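Local coordinates for protein proline dehydrogenase (Bradyrhizobium japonicum USDA 110, PDB 3HAZ) that probably oxidises proline to glutamate in two steps, as a bifunctional enzyme joining an FAD-dependent proline dehydrogenase to an NAD-dependent aldehyde dehydrogenase, at residues Glu61-Glu66 against Arg159-Leu164; Phe67-Lys72 against Gly143-Arg148; Leu77-Glu82 against Thr111-Phe116. One frame throughout, in Å; residues are numbered along the deposited sequence.

Interaction 1 of 3, residues Glu61-Glu66 against Arg159-Leu164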
loop_
_atom_site.group_PDB
_atom_site.type_symbol
_atom_site.label_atom_id
_atom_site.label_comp_id
_atom_site.label_asym_id
_atom_site.label_seq_id
_atom_site.Cartn_x
_atom_site.Cartn_y
_atom_site.Cartn_z
ATOM N N GLU A 61 -15.208 -35.876 17.237
ATOM C CA GLU A 61 -14.259 -34.779 17.119
ATOM C C GLU A 61 -12.819 -35.281 17.260
ATOM O O GLU A 61 -11.913 -34.810 16.573
ATOM C CB GLU A 61 -14.559 -33.700 18.162
ATOM N N ASP A 62 -12.610 -36.248 18.143
ATOM C CA ASP A 62 -11.289 -36.835 18.299
ATOM C C ASP A 62 -10.866 -37.539 17.014
ATOM O O ASP A 62 -9.715 -37.428 16.593
ATOM C CB ASP A 62 -11.256 -37.798 19.490
ATOM C CG ASP A 62 -11.467 -37.089 20.815
ATOM O OD1 ASP A 62 -10.833 -36.035 21.035
ATOM O OD2 ASP A 62 -12.263 -37.585 21.637
ATOM N N MET A 63 -11.797 -38.246 16.380
ATOM C CA MET A 63 -11.484 -38.944 15.134
ATOM C C MET A 63 -11.207 -37.963 14.003
ATOM O O MET A 63 -10.243 -38.116 13.250
ATOM C CB MET A 63 -12.604 -39.909 14.734
ATOM C CG MET A 63 -12.306 -40.688 13.459
ATOM S SD MET A 63 -13.656 -41.772 12.928
ATOM C CE MET A 63 -14.895 -40.565 12.455
ATOM N N LEU A 64 -12.050 -36.945 13.885
ATOM C CA LEU A 64 -11.858 -35.940 12.841
ATOM C C LEU A 64 -10.505 -35.247 13.000
ATOM O O LEU A 64 -9.796 -34.995 12.020
ATOM C CB LEU A 64 -12.995 -34.915 12.868
ATOM C CG LEU A 64 -14.396 -35.471 12.605
ATOM C CD1 LEU A 64 -15.463 -34.410 12.862
ATOM C CD2 LEU A 64 -14.508 -36.023 11.181
ATOM N N ARG A 65 -10.146 -34.949 14.244
ATOM C CA ARG A 65 -8.896 -34.259 14.522
ATOM C C ARG A 65 -7.711 -35.194 14.300
ATOM O O ARG A 65 -6.745 -34.831 13.639
ATOM C CB ARG A 65 -8.899 -33.703 15.952
ATOM C CG ARG A 65 -7.606 -33.016 16.371
ATOM C CD ARG A 65 -7.639 -32.605 17.847
ATOM N NE ARG A 65 -8.260 -33.624 18.698
ATOM C CZ ARG A 65 -7.614 -34.655 19.238
ATOM N NH1 ARG A 65 -6.315 -34.819 19.022
ATOM N NH2 ARG A 65 -8.269 -35.528 19.995
ATOM N N GLU A 66 -7.804 -36.408 14.834
ATOM C CA GLU A 66 -6.710 -37.377 14.750
ATOM C C GLU A 66 -6.261 -37.668 13.321
ATOM O O GLU A 66 -5.065 -37.727 13.045
ATOM C CB GLU A 66 -7.091 -38.683 15.459
ATOM N N ARG A 159 -11.740 -48.470 11.623
ATOM C CA ARG A 159 -11.938 -49.251 12.844
ATOM C C ARG A 159 -12.398 -48.370 14.000
ATOM O O ARG A 159 -13.245 -48.769 14.799
ATOM C CB ARG A 159 -10.664 -50.007 13.235
ATOM C CG ARG A 159 -10.308 -51.126 12.273
ATOM C CD ARG A 159 -9.247 -52.055 12.852
ATOM N NE ARG A 159 -8.754 -52.994 11.849
ATOM C CZ ARG A 159 -9.353 -54.139 11.547
ATOM N NH1 ARG A 159 -10.469 -54.487 12.179
ATOM N NH2 ARG A 159 -8.839 -54.929 10.609
ATOM N N GLN A 160 -11.833 -47.168 14.087
ATOM C CA GLN A 160 -12.261 -46.203 15.096
ATOM C C GLN A 160 -13.703 -45.766 14.859
ATOM O O GLN A 160 -14.484 -45.644 15.800
ATOM C CB GLN A 160 -11.335 -44.988 15.090
ATOM C CG GLN A 160 -11.536 -44.053 16.254
ATOM C CD GLN A 160 -10.494 -42.944 16.279
ATOM O OE1 GLN A 160 -9.353 -43.134 15.848
ATOM N NE2 GLN A 160 -10.884 -41.780 16.778
ATOM N N ALA A 161 -14.056 -45.527 13.597
ATOM C CA ALA A 161 -15.431 -45.169 13.258
ATOM C C ALA A 161 -16.363 -46.292 13.708
ATOM O O ALA A 161 -17.489 -46.052 14.157
ATOM C CB ALA A 161 -15.573 -44.905 11.738
ATOM N N MET A 162 -15.883 -47.526 13.593
ATOM C CA MET A 162 -16.686 -48.678 13.985
ATOM C C MET A 162 -16.979 -48.692 15.487
ATOM O O MET A 162 -18.099 -49.010 15.893
ATOM C CB MET A 162 -16.032 -49.991 13.536
ATOM C CG MET A 162 -16.148 -50.224 12.028
ATOM S SD MET A 162 -15.178 -51.618 11.414
ATOM C CE MET A 162 -16.079 -53.005 12.111
ATOM N N ARG A 163 -15.995 -48.347 16.316
ATOM C CA ARG A 163 -16.281 -48.283 17.746
ATOM C C ARG A 163 -17.198 -47.109 18.083
ATOM O O ARG A 163 -18.015 -47.197 19.004
ATOM C CB ARG A 163 -15.016 -48.311 18.628
ATOM C CG ARG A 163 -13.802 -47.580 18.090
ATOM C CD ARG A 163 -12.533 -48.049 18.806
ATOM N NE ARG A 163 -11.327 -47.393 18.301
ATOM C CZ ARG A 163 -10.533 -47.898 17.359
ATOM N NH1 ARG A 163 -9.460 -47.227 16.959
ATOM N NH2 ARG A 163 -10.811 -49.074 16.813
ATOM N N LEU A 164 -17.095 -46.022 17.326
ATOM C CA LEU A 164 -17.970 -44.884 17.581
ATOM C C LEU A 164 -19.417 -45.222 17.216
ATOM O O LEU A 164 -20.344 -44.951 17.984
ATOM C CB LEU A 164 -17.483 -43.627 16.841
ATOM C CG LEU A 164 -16.169 -43.021 17.350
ATOM C CD1 LEU A 164 -15.640 -41.972 16.384
ATOM C CD2 LEU A 164 -16.313 -42.442 18.761
#
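D62, whose backbone skirts the amide of Q160 on the facing helix, has a carboxylate gripped at both oxygens, one by R65 of its own helix and one by the backbone just before it. R65 NH2 donates to D62 OD1 at 2.8 Å in a salt bridge, moderately bent (N-H...O 148°). OD1 lies in the guanidinium plane, while the donor reaches it on the anti side, tilted out of the carboxylate plane. D62 OD2 accepts the backbone N-H of G59, so the group is fixed near the start of helix 60-66.

Contact with helix 151-168 falls to M63. The two short helical segments run nearly antiparallel (170°) with axes 10.7 Å apart, a wide spacing that long side chains must bridge. M63 extends straight across, CG anti to the backbone N (chi1 -178°), and bends only at its last torsion. Q160 comes the other way and slides alongside, its NE2 lying 3.3 Å from M63 CB. Beyond the amide, M63 SD settles 3.9 Å from A161 CB and 4.0 Å from L164 CD1. Replacing M63 by an alanine would remove the sulphur and is likely to open a gap beside A161 and L164, which would lose the atom they pack against.

The charged pair of D62 and R65 thus stays on its own helix. Between these segments the join is apolar packing, probably dominated by dispersion: a polarisable sulphur over small and branched apolar groups, with an amide packed along the thioether chain.

Interaction 2 of 3, residues Phe67-Lys72 against Gly143-Arg148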
loop_
_atom_site.group_PDB
_atom_site.type_symbol
_atom_site.label_atom_id
_atom_site.label_comp_id
_atom_site.label_asym_id
_atom_site.label_seq_id
_atom_site.Cartn_x
_atom_site.Cartn_y
_atom_site.Cartn_z
ATOM N N PHE A 67 -7.212 -37.856 12.409
ATOM C CA PHE A 67 -6.857 -38.121 11.018
ATOM C C PHE A 67 -7.020 -36.903 10.116
ATOM O O PHE A 67 -6.902 -37.005 8.893
ATOM C CB PHE A 67 -7.633 -39.330 10.485
ATOM C CG PHE A 67 -7.283 -40.605 11.183
ATOM C CD1 PHE A 67 -6.214 -41.373 10.749
ATOM C CD2 PHE A 67 -7.990 -41.012 12.303
ATOM C CE1 PHE A 67 -5.873 -42.536 11.400
ATOM C CE2 PHE A 67 -7.653 -42.178 12.961
ATOM C CZ PHE A 67 -6.589 -42.939 12.508
ATOM N N ALA A 68 -7.262 -35.749 10.729
ATOM C CA ALA A 68 -7.467 -34.516 9.978
ATOM C C ALA A 68 -8.495 -34.716 8.858
ATOM O O ALA A 68 -8.238 -34.407 7.688
ATOM C CB ALA A 68 -6.142 -34.000 9.419
ATOM N N LEU A 69 -9.665 -35.227 9.232
ATOM C CA LEU A 69 -10.732 -35.510 8.274
ATOM C C LEU A 69 -11.673 -34.328 8.053
ATOM O O LEU A 69 -12.065 -33.648 8.998
ATOM C CB LEU A 69 -11.576 -36.693 8.759
ATOM C CG LEU A 69 -10.894 -38.007 9.152
ATOM C CD1 LEU A 69 -11.919 -38.960 9.770
ATOM C CD2 LEU A 69 -10.198 -38.650 7.959
ATOM N N SER A 70 -12.062 -34.109 6.805
ATOM C CA SER A 70 -13.186 -33.230 6.511
ATOM C C SER A 70 -14.477 -33.863 7.042
ATOM O O SER A 70 -14.501 -35.051 7.379
ATOM C CB SER A 70 -13.303 -33.019 5.007
ATOM O OG SER A 70 -13.690 -34.221 4.358
ATOM N N THR A 71 -15.548 -33.078 7.119
ATOM C CA THR A 71 -16.843 -33.615 7.504
ATOM C C THR A 71 -17.300 -34.694 6.521
ATOM O O THR A 71 -17.904 -35.690 6.924
ATOM C CB THR A 71 -17.916 -32.512 7.603
ATOM O OG1 THR A 71 -18.017 -31.827 6.351
ATOM C CG2 THR A 71 -17.546 -31.512 8.687
ATOM N N LYS A 72 -17.006 -34.501 5.235
ATOM C CA LYS A 72 -17.387 -35.485 4.228
ATOM C C LYS A 72 -16.658 -36.810 4.445
ATOM O O LYS A 72 -17.231 -37.886 4.274
ATOM C CB LYS A 72 -17.101 -34.979 2.811
ATOM C CG LYS A 72 -17.592 -35.939 1.727
ATOM C CD LYS A 72 -16.742 -35.882 0.469
ATOM C CE LYS A 72 -16.836 -34.534 -0.198
ATOM N NZ LYS A 72 -18.178 -34.315 -0.777
ATOM N N GLY A 143 -10.761 -43.151 -1.837
ATOM C CA GLY A 143 -9.525 -43.166 -2.598
ATOM C C GLY A 143 -8.704 -41.918 -2.331
ATOM O O GLY A 143 -7.483 -41.981 -2.188
ATOM N N ARG A 144 -9.371 -40.771 -2.255
ATOM C CA ARG A 144 -8.667 -39.526 -1.971
ATOM C C ARG A 144 -8.067 -39.578 -0.565
ATOM O O ARG A 144 -6.953 -39.111 -0.335
ATOM C CB ARG A 144 -9.587 -38.317 -2.142
ATOM C CG ARG A 144 -9.858 -37.945 -3.602
ATOM C CD ARG A 144 -10.641 -36.634 -3.709
ATOM N NE ARG A 144 -10.846 -36.228 -5.096
ATOM C CZ ARG A 144 -11.261 -35.021 -5.474
ATOM N NH1 ARG A 144 -11.418 -34.747 -6.760
ATOM N NH2 ARG A 144 -11.519 -34.086 -4.570
ATOM N N LEU A 145 -8.810 -40.168 0.364
ATOM C CA LEU A 145 -8.335 -40.362 1.727
ATOM C C LEU A 145 -7.113 -41.279 1.743
ATOM O O LEU A 145 -6.148 -41.038 2.470
ATOM C CB LEU A 145 -9.452 -40.958 2.575
ATOM C CG LEU A 145 -9.483 -40.643 4.066
ATOM C CD1 LEU A 145 -9.218 -39.168 4.315
ATOM C CD2 LEU A 145 -10.836 -41.052 4.625
ATOM N N VAL A 146 -7.153 -42.323 0.922
ATOM C CA VAL A 146 -6.064 -43.291 0.855
ATOM C C VAL A 146 -4.797 -42.644 0.301
ATOM O O VAL A 146 -3.704 -42.855 0.816
ATOM C CB VAL A 146 -6.448 -44.525 -0.003
ATOM C CG1 VAL A 146 -5.207 -45.304 -0.421
ATOM C CG2 VAL A 146 -7.412 -45.422 0.765
ATOM N N LYS A 147 -4.954 -41.849 -0.749
ATOM C CA LYS A 147 -3.833 -41.133 -1.332
ATOM C C LYS A 147 -3.187 -40.201 -0.299
ATOM O O LYS A 147 -1.964 -40.077 -0.245
ATOM C CB LYS A 147 -4.290 -40.362 -2.579
ATOM C CG LYS A 147 -3.206 -39.539 -3.265
ATOM C CD LYS A 147 -3.685 -39.042 -4.630
ATOM C CE LYS A 147 -2.669 -38.125 -5.302
ATOM N NZ LYS A 147 -2.742 -36.712 -4.804
ATOM N N ARG A 148 -4.006 -39.577 0.541
ATOM C CA ARG A 148 -3.505 -38.592 1.491
ATOM C C ARG A 148 -2.888 -39.213 2.745
ATOM O O ARG A 148 -1.810 -38.809 3.172
ATOM C CB ARG A 148 -4.608 -37.614 1.893
ATOM C CG ARG A 148 -4.066 -36.352 2.535
ATOM C CD ARG A 148 -5.155 -35.332 2.820
ATOM N NE ARG A 148 -5.900 -35.647 4.035
ATOM C CZ ARG A 148 -7.182 -35.993 4.055
ATOM N NH1 ARG A 148 -7.780 -36.263 5.211
ATOM N NH2 ARG A 148 -7.863 -36.064 2.918
#
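R148 reaches from helix 140-149 toward the turn where helix 60-66 gives way to helix 71-85, meeting the backbone of F67 and A68. Its CB points toward that turn, and CG continues anti to the backbone N (chi1 -163°), carrying the aliphatic part outward. The side chain of P479 of the second subunit packs against R148 as well. At CD the chain bends (chi3 80°) and swings the guanidinium against the turn. CZ lies 4.1 Å from A68 O, and NH1 comes to 3.1 Å from that same oxygen, approached obliquely. F67 O sits at the edge of the guanidinium, in its plane, 3.9 Å from NH1. The other terminal nitrogen, NH2, forms a salt bridge with E73 OE2.

The apolar half of the contact is a pair of leucines crossing at about a right angle, L69 CD2 lying 3.8 Å from L145 CD1. L145 CD2 turns on to L77 of helix 71-85, so the pair belongs to a larger leucine cluster.

Carbonyls left behind at a helix C-terminus would be expected to attract a cation, and this geometry is consistent with that: the guanidinium lies between the end of one helix and the acid in the first turn of the next, salt-bridged to the latter. The turn itself is a Schellman motif, with A68 at positive phi as its C-prime residue and bonds from L69 N to L64 O and from A68 N to R65 O. S70 then takes the N-cap of helix 71-85, and the bond from S70 N to E73 OE1, with S70 capping a backbone N just past K72, is consistent with a capping box: a compact corner between two successive helices, C-capped and N-capped in turn.

Interaction 3 of 3, residues Leu77-Glu82 against Thr111-Phe116; sequences LMVLAE and TKSTAF
The F116 ring approaches E82 obliquely, with F116 CE2 4.4 Å from E82 O, and the H449 ring meets it from elsewhere in the chain at about 50° between planes. H449 also ties the two flat groups together, since its NE2 is hydrogen-bonded to E82 OE2, the oxygen that R86 holds in a salt bridge.

Closer packing lies further back, where helices 71-85 and 106-115 are joined within the buried helical core of this region; their short segments cross at 69° with axes 8.5 Å apart. V79 directs CG1 forward (chi1 167°) onto the opposing backbone, 3.4 Å from S113 O and 3.7 Å from T114 CA. Beside it, S113 CB rests 3.8 Å from L80 CA, a direct approach to the backbone that a small side chain permits; L80 CD1 flanks the same carbon.

Both hydroxyls look back to their own helix: S113 OG hydrogen-bonds to H109 O and E110 O, T114 OG1 to E110 O. Their polarity is largely met there, with a weak bond from R923 NH1 to T114 OG1. S113 and T114 thus pack much as small apolar residues would, while the charge of E82 is probably balanced by R86, with H449 adding a hydrogen bond.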
loop_
_atom_site.group_PDB
_atom_site.type_symbol
_atom_site.label_atom_id
_atom_site.label_comp_id
_atom_site.label_asym_id
_atom_site.label_seq_id
_atom_site.Cartn_x
_atom_site.Cartn_y
_atom_site.Cartn_z
ATOM N N LEU A 77 -16.633 -42.542 6.336
ATOM C CA LEU A 77 -16.042 -43.614 7.128
ATOM C C LEU A 77 -17.041 -44.162 8.151
ATOM O O LEU A 77 -17.064 -45.359 8.429
ATOM C CB LEU A 77 -14.756 -43.146 7.811
ATOM C CG LEU A 77 -13.610 -42.788 6.859
ATOM C CD1 LEU A 77 -12.364 -42.416 7.641
ATOM C CD2 LEU A 77 -13.316 -43.923 5.887
ATOM N N MET A 78 -17.874 -43.282 8.694
ATOM C CA MET A 78 -18.918 -43.699 9.628
ATOM C C MET A 78 -19.985 -44.550 8.943
ATOM O O MET A 78 -20.534 -45.480 9.535
ATOM C CB MET A 78 -19.553 -42.474 10.296
ATOM C CG MET A 78 -18.606 -41.754 11.266
ATOM S SD MET A 78 -19.334 -40.261 11.972
ATOM C CE MET A 78 -20.210 -40.937 13.382
ATOM N N VAL A 79 -20.277 -44.220 7.690
ATOM C CA VAL A 79 -21.212 -45.002 6.897
ATOM C C VAL A 79 -20.623 -46.375 6.603
ATOM O O VAL A 79 -21.291 -47.393 6.759
ATOM C CB VAL A 79 -21.565 -44.287 5.574
ATOM C CG1 VAL A 79 -22.278 -45.244 4.611
ATOM C CG2 VAL A 79 -22.423 -43.065 5.852
ATOM N N LEU A 80 -19.368 -46.400 6.169
ATOM C CA LEU A 80 -18.695 -47.664 5.918
ATOM C C LEU A 80 -18.628 -48.477 7.219
ATOM O O LEU A 80 -18.830 -49.690 7.217
ATOM C CB LEU A 80 -17.289 -47.415 5.367
ATOM C CG LEU A 80 -16.426 -48.656 5.143
ATOM C CD1 LEU A 80 -17.138 -49.649 4.219
ATOM C CD2 LEU A 80 -15.065 -48.277 4.583
ATOM N N ALA A 81 -18.348 -47.796 8.329
ATOM C CA ALA A 81 -18.290 -48.443 9.639
ATOM C C ALA A 81 -19.598 -49.160 9.976
ATOM O O ALA A 81 -19.579 -50.316 10.393
ATOM C CB ALA A 81 -17.919 -47.437 10.737
ATOM N N GLU A 82 -20.735 -48.492 9.780
ATOM C CA GLU A 82 -22.020 -49.120 10.106
ATOM C C GLU A 82 -22.293 -50.356 9.241
ATOM O O GLU A 82 -22.712 -51.395 9.751
ATOM C CB GLU A 82 -23.179 -48.120 10.015
ATOM C CG GLU A 82 -24.553 -48.723 10.345
ATOM C CD GLU A 82 -24.643 -49.257 11.771
ATOM O OE1 GLU A 82 -23.715 -48.996 12.559
ATOM O OE2 GLU A 82 -25.640 -49.930 12.112
ATOM N N THR A 111 -20.034 -46.312 -2.536
ATOM C CA THR A 111 -21.385 -46.425 -3.094
ATOM C C THR A 111 -22.199 -47.527 -2.421
ATOM O O THR A 111 -23.335 -47.298 -1.987
ATOM C CB THR A 111 -21.340 -46.642 -4.623
ATOM O OG1 THR A 111 -20.647 -45.537 -5.221
ATOM C CG2 THR A 111 -22.750 -46.718 -5.211
ATOM N N LYS A 112 -21.611 -48.717 -2.314
ATOM C CA LYS A 112 -22.301 -49.851 -1.694
ATOM C C LYS A 112 -22.642 -49.597 -0.226
ATOM O O LYS A 112 -23.769 -49.855 0.208
ATOM C CB LYS A 112 -21.491 -51.155 -1.833
ATOM C CG LYS A 112 -21.532 -51.767 -3.235
ATOM C CD LYS A 112 -22.959 -52.099 -3.654
ATOM C CE LYS A 112 -22.990 -52.785 -5.014
ATOM N NZ LYS A 112 -24.333 -53.348 -5.324
ATOM N N SER A 113 -21.676 -49.104 0.541
ATOM C CA SER A 113 -21.910 -48.873 1.967
ATOM C C SER A 113 -23.015 -47.844 2.199
ATOM O O SER A 113 -23.785 -47.963 3.151
ATOM C CB SER A 113 -20.629 -48.436 2.686
ATOM O OG SER A 113 -20.090 -47.255 2.106
ATOM N N THR A 114 -23.098 -46.838 1.327
ATOM C CA THR A 114 -24.143 -45.826 1.456
ATOM C C THR A 114 -25.515 -46.370 1.020
ATOM O O THR A 114 -26.528 -46.108 1.677
ATOM C CB THR A 114 -23.806 -44.522 0.683
ATOM O OG1 THR A 114 -22.454 -44.121 0.954
ATOM C CG2 THR A 114 -24.749 -43.409 1.100
ATOM N N ALA A 115 -25.545 -47.121 -0.083
ATOM C CA ALA A 115 -26.778 -47.778 -0.548
ATOM C C ALA A 115 -27.325 -48.728 0.509
ATOM O O ALA A 115 -28.542 -48.895 0.649
ATOM C CB ALA A 115 -26.526 -48.550 -1.850
ATOM N N PHE A 116 -26.413 -49.366 1.235
ATOM C CA PHE A 116 -26.779 -50.270 2.318
ATOM C C PHE A 116 -27.784 -49.647 3.280
ATOM O O PHE A 116 -28.650 -50.338 3.803
ATOM C CB PHE A 116 -25.541 -50.698 3.108
ATOM C CG PHE A 116 -25.862 -51.412 4.392
ATOM C CD1 PHE A 116 -26.284 -52.736 4.378
ATOM C CD2 PHE A 116 -25.745 -50.762 5.616
ATOM C CE1 PHE A 116 -26.580 -53.405 5.566
ATOM C CE2 PHE A 116 -26.041 -51.425 6.810
ATOM C CZ PHE A 116 -26.461 -52.746 6.781
#

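The three contacts lie on the same side of the chain's centre, their own centres 13 to 15 Å apart, in an all-helical bundle that belongs to the DNA-binding domain family of proline dehydrogenase. Along the chain they enclose one another: interaction 1 spans the longest loop, interaction 2 falls within it and interaction 3 innermost. Helix 71-85 serves both interactions 2 and 3, and the turn after helix 60-66 links interaction 1 to interaction 2. Contacts between the pairs complete the core: A81 packs on A161 and M162, and M63 against M78. Helix 71-85 thus ties the set together, with interaction 1 lying nearest the FAD.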